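Local coordinates for core protein P7 (Pseudomonas phage phi12, PDB 2Q82) that is a phage core protein that probably serves as a structural component of the viral core, at residues Gly64-Gly75 / Ser97-Leu107. Numbering follows the deposited sequence.
Sequences GDDAQDLAYVFG and SALVDAELGAL
Ser97 OG takes part in two hydrogen bonds: it donates to Asp65 OD1 across the contact at 2.7 Å and accepts from Val100 N at 3.0 Å, almost straight at 177°. The second is the N-cap bond of helix 98-103. With OG roughly anti to the backbone N, the hydroxyl can serve both; it meets Asp65 OD1 from above the carboxylate plane. A water donates to Asp65 OD2 and accepts from Leu99 N, adding a second route from this carboxylate to the helix start. Onward from here, helices 68-75 and 98-103 run nearly parallel, 21° apart at 8.5 Å between axes. Leu99 CD2 lies on Gln68 CB, and Ala71 CB packs against Glu103 CB at 3.7 Å. The Glu103 chain bends at chi2, which carries its carboxylate over Tyr72 CB and puts OE1 at the ring edge, 3.3 Å from Tyr72 CD1. At the far end Gly75 CA comes close to Glu103 O, pointing a hydrogen at it (3.3 Å, 173° at H). There a water donates to Gly75 O and Glu103 O and accepts from Ala106 N. On the side facing the sheet, Leu104 CD2 meets Phe74 CB, both residues also touching Val28. Polar links at the two ends, each with a water bridge, thus flank a middle of mainly aliphatic contacts, with the Glu103 carboxylate at its edge, joining two helices on one side of the sheet.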
loop_
_atom_site.group_PDB
_atom_site.type_symbol
_atom_site.label_atom_id
_atom_site.label_comp_id
_atom_site.label_asym_id
_atom_site.label_seq_id
_atom_site.Cartn_x
_atom_site.Cartn_y
_atom_site.Cartn_z
ATOM N N GLY A 64 11.708 -11.001 -0.239
ATOM C CA GLY A 64 12.511 -11.998 0.450
ATOM C C GLY A 64 12.164 -11.984 1.930
ATOM O O GLY A 64 11.179 -11.388 2.370
ATOM N N ASP A 65 12.991 -12.651 2.717
ATOM C CA ASP A 65 12.777 -12.728 4.142
ATOM C C ASP A 65 12.571 -11.400 4.793
ATOM O O ASP A 65 11.869 -11.317 5.784
ATOM C CB ASP A 65 13.972 -13.390 4.777
ATOM C CG ASP A 65 13.937 -14.871 4.609
ATOM O OD1 ASP A 65 13.536 -15.381 3.565
ATOM O OD2 ASP A 65 14.331 -15.571 5.532
ATOM N N ASP A 66 13.169 -10.347 4.257
ATOM C CA ASP A 66 13.022 -9.054 4.883
ATOM C C ASP A 66 11.666 -8.419 4.622
ATOM O O ASP A 66 11.375 -7.353 5.143
ATOM C CB ASP A 66 14.168 -8.137 4.446
ATOM C CG ASP A 66 14.160 -7.835 2.957
ATOM O OD1 ASP A 66 13.608 -8.637 2.176
ATOM O OD2 ASP A 66 14.733 -6.795 2.584
ATOM N N ALA A 67 10.825 -9.090 3.841
ATOM C CA ALA A 67 9.498 -8.558 3.527
ATOM C C ALA A 67 8.402 -9.368 4.196
ATOM O O ALA A 67 7.283 -9.473 3.691
ATOM C CB ALA A 67 9.284 -8.538 2.030
ATOM N N GLN A 68 8.756 -9.934 5.337
ATOM C CA GLN A 68 7.866 -10.736 6.143
ATOM C C GLN A 68 6.491 -10.094 6.304
ATOM O O GLN A 68 5.469 -10.726 6.044
ATOM C CB GLN A 68 8.511 -10.946 7.511
ATOM C CG GLN A 68 7.640 -11.633 8.520
ATOM C CD GLN A 68 8.273 -11.688 9.897
ATOM O OE1 GLN A 68 7.617 -12.046 10.872
ATOM N NE2 GLN A 68 9.555 -11.335 9.985
ATOM N N ASP A 69 6.453 -8.828 6.703
ATOM C CA ASP A 69 5.163 -8.194 6.914
ATOM C C ASP A 69 4.358 -7.924 5.653
ATOM O O ASP A 69 3.140 -8.080 5.640
ATOM C CB ASP A 69 5.319 -6.905 7.713
ATOM C CG ASP A 69 5.831 -7.156 9.115
ATOM O OD1 ASP A 69 5.440 -8.177 9.715
ATOM O OD2 ASP A 69 6.619 -6.330 9.610
ATOM N N LEU A 70 5.032 -7.515 4.594
ATOM C CA LEU A 70 4.326 -7.234 3.371
ATOM C C LEU A 70 3.768 -8.534 2.781
ATOM O O LEU A 70 2.663 -8.555 2.263
ATOM C CB LEU A 70 5.256 -6.567 2.377
ATOM C CG LEU A 70 4.640 -6.265 1.030
ATOM C CD1 LEU A 70 3.448 -5.325 1.170
ATOM C CD2 LEU A 70 5.701 -5.644 0.172
ATOM N N ALA A 71 4.549 -9.604 2.866
ATOM C CA ALA A 71 4.126 -10.890 2.342
ATOM C C ALA A 71 2.873 -11.326 3.086
ATOM O O ALA A 71 1.937 -11.855 2.506
ATOM C CB ALA A 71 5.216 -11.923 2.532
ATOM N N TYR A 72 2.882 -11.111 4.391
ATOM C CA TYR A 72 1.753 -11.493 5.185
ATOM C C TYR A 72 0.496 -10.761 4.701
ATOM O O TYR A 72 -0.568 -11.361 4.534
ATOM C CB TYR A 72 2.009 -11.156 6.634
ATOM C CG TYR A 72 0.819 -11.483 7.450
ATOM C CD1 TYR A 72 0.604 -12.779 7.896
ATOM C CD2 TYR A 72 -0.138 -10.514 7.709
ATOM C CE1 TYR A 72 -0.537 -13.102 8.585
ATOM C CE2 TYR A 72 -1.283 -10.822 8.394
ATOM C CZ TYR A 72 -1.479 -12.117 8.831
ATOM O OH TYR A 72 -2.601 -12.426 9.539
ATOM N N VAL A 73 0.633 -9.463 4.476
ATOM C CA VAL A 73 -0.500 -8.678 4.019
ATOM C C VAL A 73 -1.055 -9.196 2.685
ATOM O O VAL A 73 -2.256 -9.398 2.539
ATOM C CB VAL A 73 -0.113 -7.217 3.884
ATOM C CG1 VAL A 73 -1.234 -6.442 3.244
ATOM C CG2 VAL A 73 0.201 -6.655 5.260
ATOM N N PHE A 74 -0.173 -9.406 1.713
ATOM C CA PHE A 74 -0.603 -9.916 0.414
ATOM C C PHE A 74 -1.319 -11.256 0.564
ATOM O O PHE A 74 -2.310 -11.532 -0.116
ATOM C CB PHE A 74 0.594 -10.144 -0.507
ATOM C CG PHE A 74 1.248 -8.887 -1.007
ATOM C CD1 PHE A 74 0.586 -7.662 -0.981
ATOM C CD2 PHE A 74 2.506 -8.957 -1.599
ATOM C CE1 PHE A 74 1.181 -6.516 -1.529
ATOM C CE2 PHE A 74 3.107 -7.832 -2.147
ATOM C CZ PHE A 74 2.438 -6.603 -2.123
ATOM N N GLY A 75 -0.801 -12.095 1.452
ATOM C CA GLY A 75 -1.367 -13.415 1.619
ATOM C C GLY A 75 -2.584 -13.556 2.503
ATOM O O GLY A 75 -3.415 -14.443 2.289
ATOM N N SER A 97 11.999 -17.685 -0.831
ATOM C CA SER A 97 12.068 -17.490 0.599
ATOM C C SER A 97 10.952 -18.348 1.148
ATOM O O SER A 97 9.792 -18.186 0.773
ATOM C CB SER A 97 11.802 -16.041 0.972
ATOM O OG SER A 97 11.276 -15.968 2.287
ATOM N N ALA A 98 11.310 -19.270 2.030
ATOM C CA ALA A 98 10.328 -20.154 2.626
ATOM C C ALA A 98 9.299 -19.362 3.421
ATOM O O ALA A 98 8.133 -19.731 3.478
ATOM C CB ALA A 98 11.016 -21.149 3.520
ATOM N N LEU A 99 9.744 -18.279 4.042
ATOM C CA LEU A 99 8.854 -17.449 4.832
ATOM C C LEU A 99 7.820 -16.794 3.923
ATOM O O LEU A 99 6.614 -16.873 4.169
ATOM C CB LEU A 99 9.653 -16.382 5.572
ATOM C CG LEU A 99 8.835 -15.341 6.337
ATOM C CD1 LEU A 99 8.002 -16.016 7.399
ATOM C CD2 LEU A 99 9.762 -14.328 6.970
ATOM N N VAL A 100 8.293 -16.148 2.865
ATOM C CA VAL A 100 7.382 -15.495 1.936
ATOM C C VAL A 100 6.438 -16.520 1.311
ATOM O O VAL A 100 5.230 -16.304 1.230
ATOM C CB VAL A 100 8.158 -14.750 0.837
ATOM C CG1 VAL A 100 7.214 -14.269 -0.253
ATOM C CG2 VAL A 100 8.881 -13.562 1.448
ATOM N N ASP A 101 6.980 -17.648 0.869
ATOM C CA ASP A 101 6.131 -18.662 0.264
ATOM C C ASP A 101 4.998 -19.079 1.193
ATOM O O ASP A 101 3.873 -19.285 0.758
ATOM C CB ASP A 101 6.928 -19.906 -0.080
ATOM C CG ASP A 101 7.864 -19.692 -1.242
ATOM O OD1 ASP A 101 7.820 -18.621 -1.880
ATOM O OD2 ASP A 101 8.641 -20.621 -1.511
ATOM N N ALA A 102 5.316 -19.235 2.472
ATOM C CA ALA A 102 4.320 -19.647 3.439
ATOM C C ALA A 102 3.273 -18.559 3.596
ATOM O O ALA A 102 2.071 -18.822 3.625
ATOM C CB ALA A 102 4.976 -19.922 4.773
ATOM N N GLU A 103 3.758 -17.332 3.705
ATOM C CA GLU A 103 2.902 -16.178 3.867
ATOM C C GLU A 103 1.948 -16.007 2.702
ATOM O O GLU A 103 0.817 -15.581 2.882
ATOM C CB GLU A 103 3.754 -14.937 3.990
ATOM C CG GLU A 103 4.666 -15.003 5.161
ATOM C CD GLU A 103 4.016 -14.464 6.390
ATOM O OE1 GLU A 103 2.897 -14.910 6.723
ATOM O OE2 GLU A 103 4.628 -13.580 7.017
ATOM N N LEU A 104 2.420 -16.327 1.503
ATOM C CA LEU A 104 1.599 -16.192 0.310
ATOM C C LEU A 104 0.912 -17.485 -0.076
ATOM O O LEU A 104 0.444 -17.613 -1.205
ATOM C CB LEU A 104 2.449 -15.781 -0.878
ATOM C CG LEU A 104 3.394 -14.595 -0.744
ATOM C CD1 LEU A 104 4.271 -14.491 -1.958
ATOM C CD2 LEU A 104 2.598 -13.341 -0.583
ATOM N N GLY A 105 0.854 -18.448 0.830
ATOM C CA GLY A 105 0.253 -19.723 0.475
ATOM C C GLY A 105 -1.130 -19.735 -0.159
ATOM O O GLY A 105 -1.451 -20.627 -0.941
ATOM N N ALA A 106 -1.966 -18.764 0.170
ATOM C CA ALA A 106 -3.301 -18.764 -0.392
ATOM C C ALA A 106 -3.330 -18.282 -1.835
ATOM O O ALA A 106 -4.369 -18.346 -2.493
ATOM C CB ALA A 106 -4.231 -17.927 0.466
ATOM N N LEU A 107 -2.193 -17.797 -2.325
ATOM C CA LEU A 107 -2.119 -17.340 -3.704
ATOM C C LEU A 107 -1.621 -18.447 -4.584
ATOM O O LEU A 107 -0.639 -19.116 -4.277
ATOM C CB LEU A 107 -1.176 -16.159 -3.873
ATOM C CG LEU A 107 -1.684 -14.815 -3.397
ATOM C CD1 LEU A 107 -2.230 -14.953 -1.995
ATOM C CD2 LEU A 107 -0.560 -13.808 -3.441
HETATM O O HOH W 1 12.897 -18.030 4.730
HETATM O O HOH W 2 -0.331 -14.702 5.233
HETATM O O HOH W 3 -1.766 -16.963 2.278
#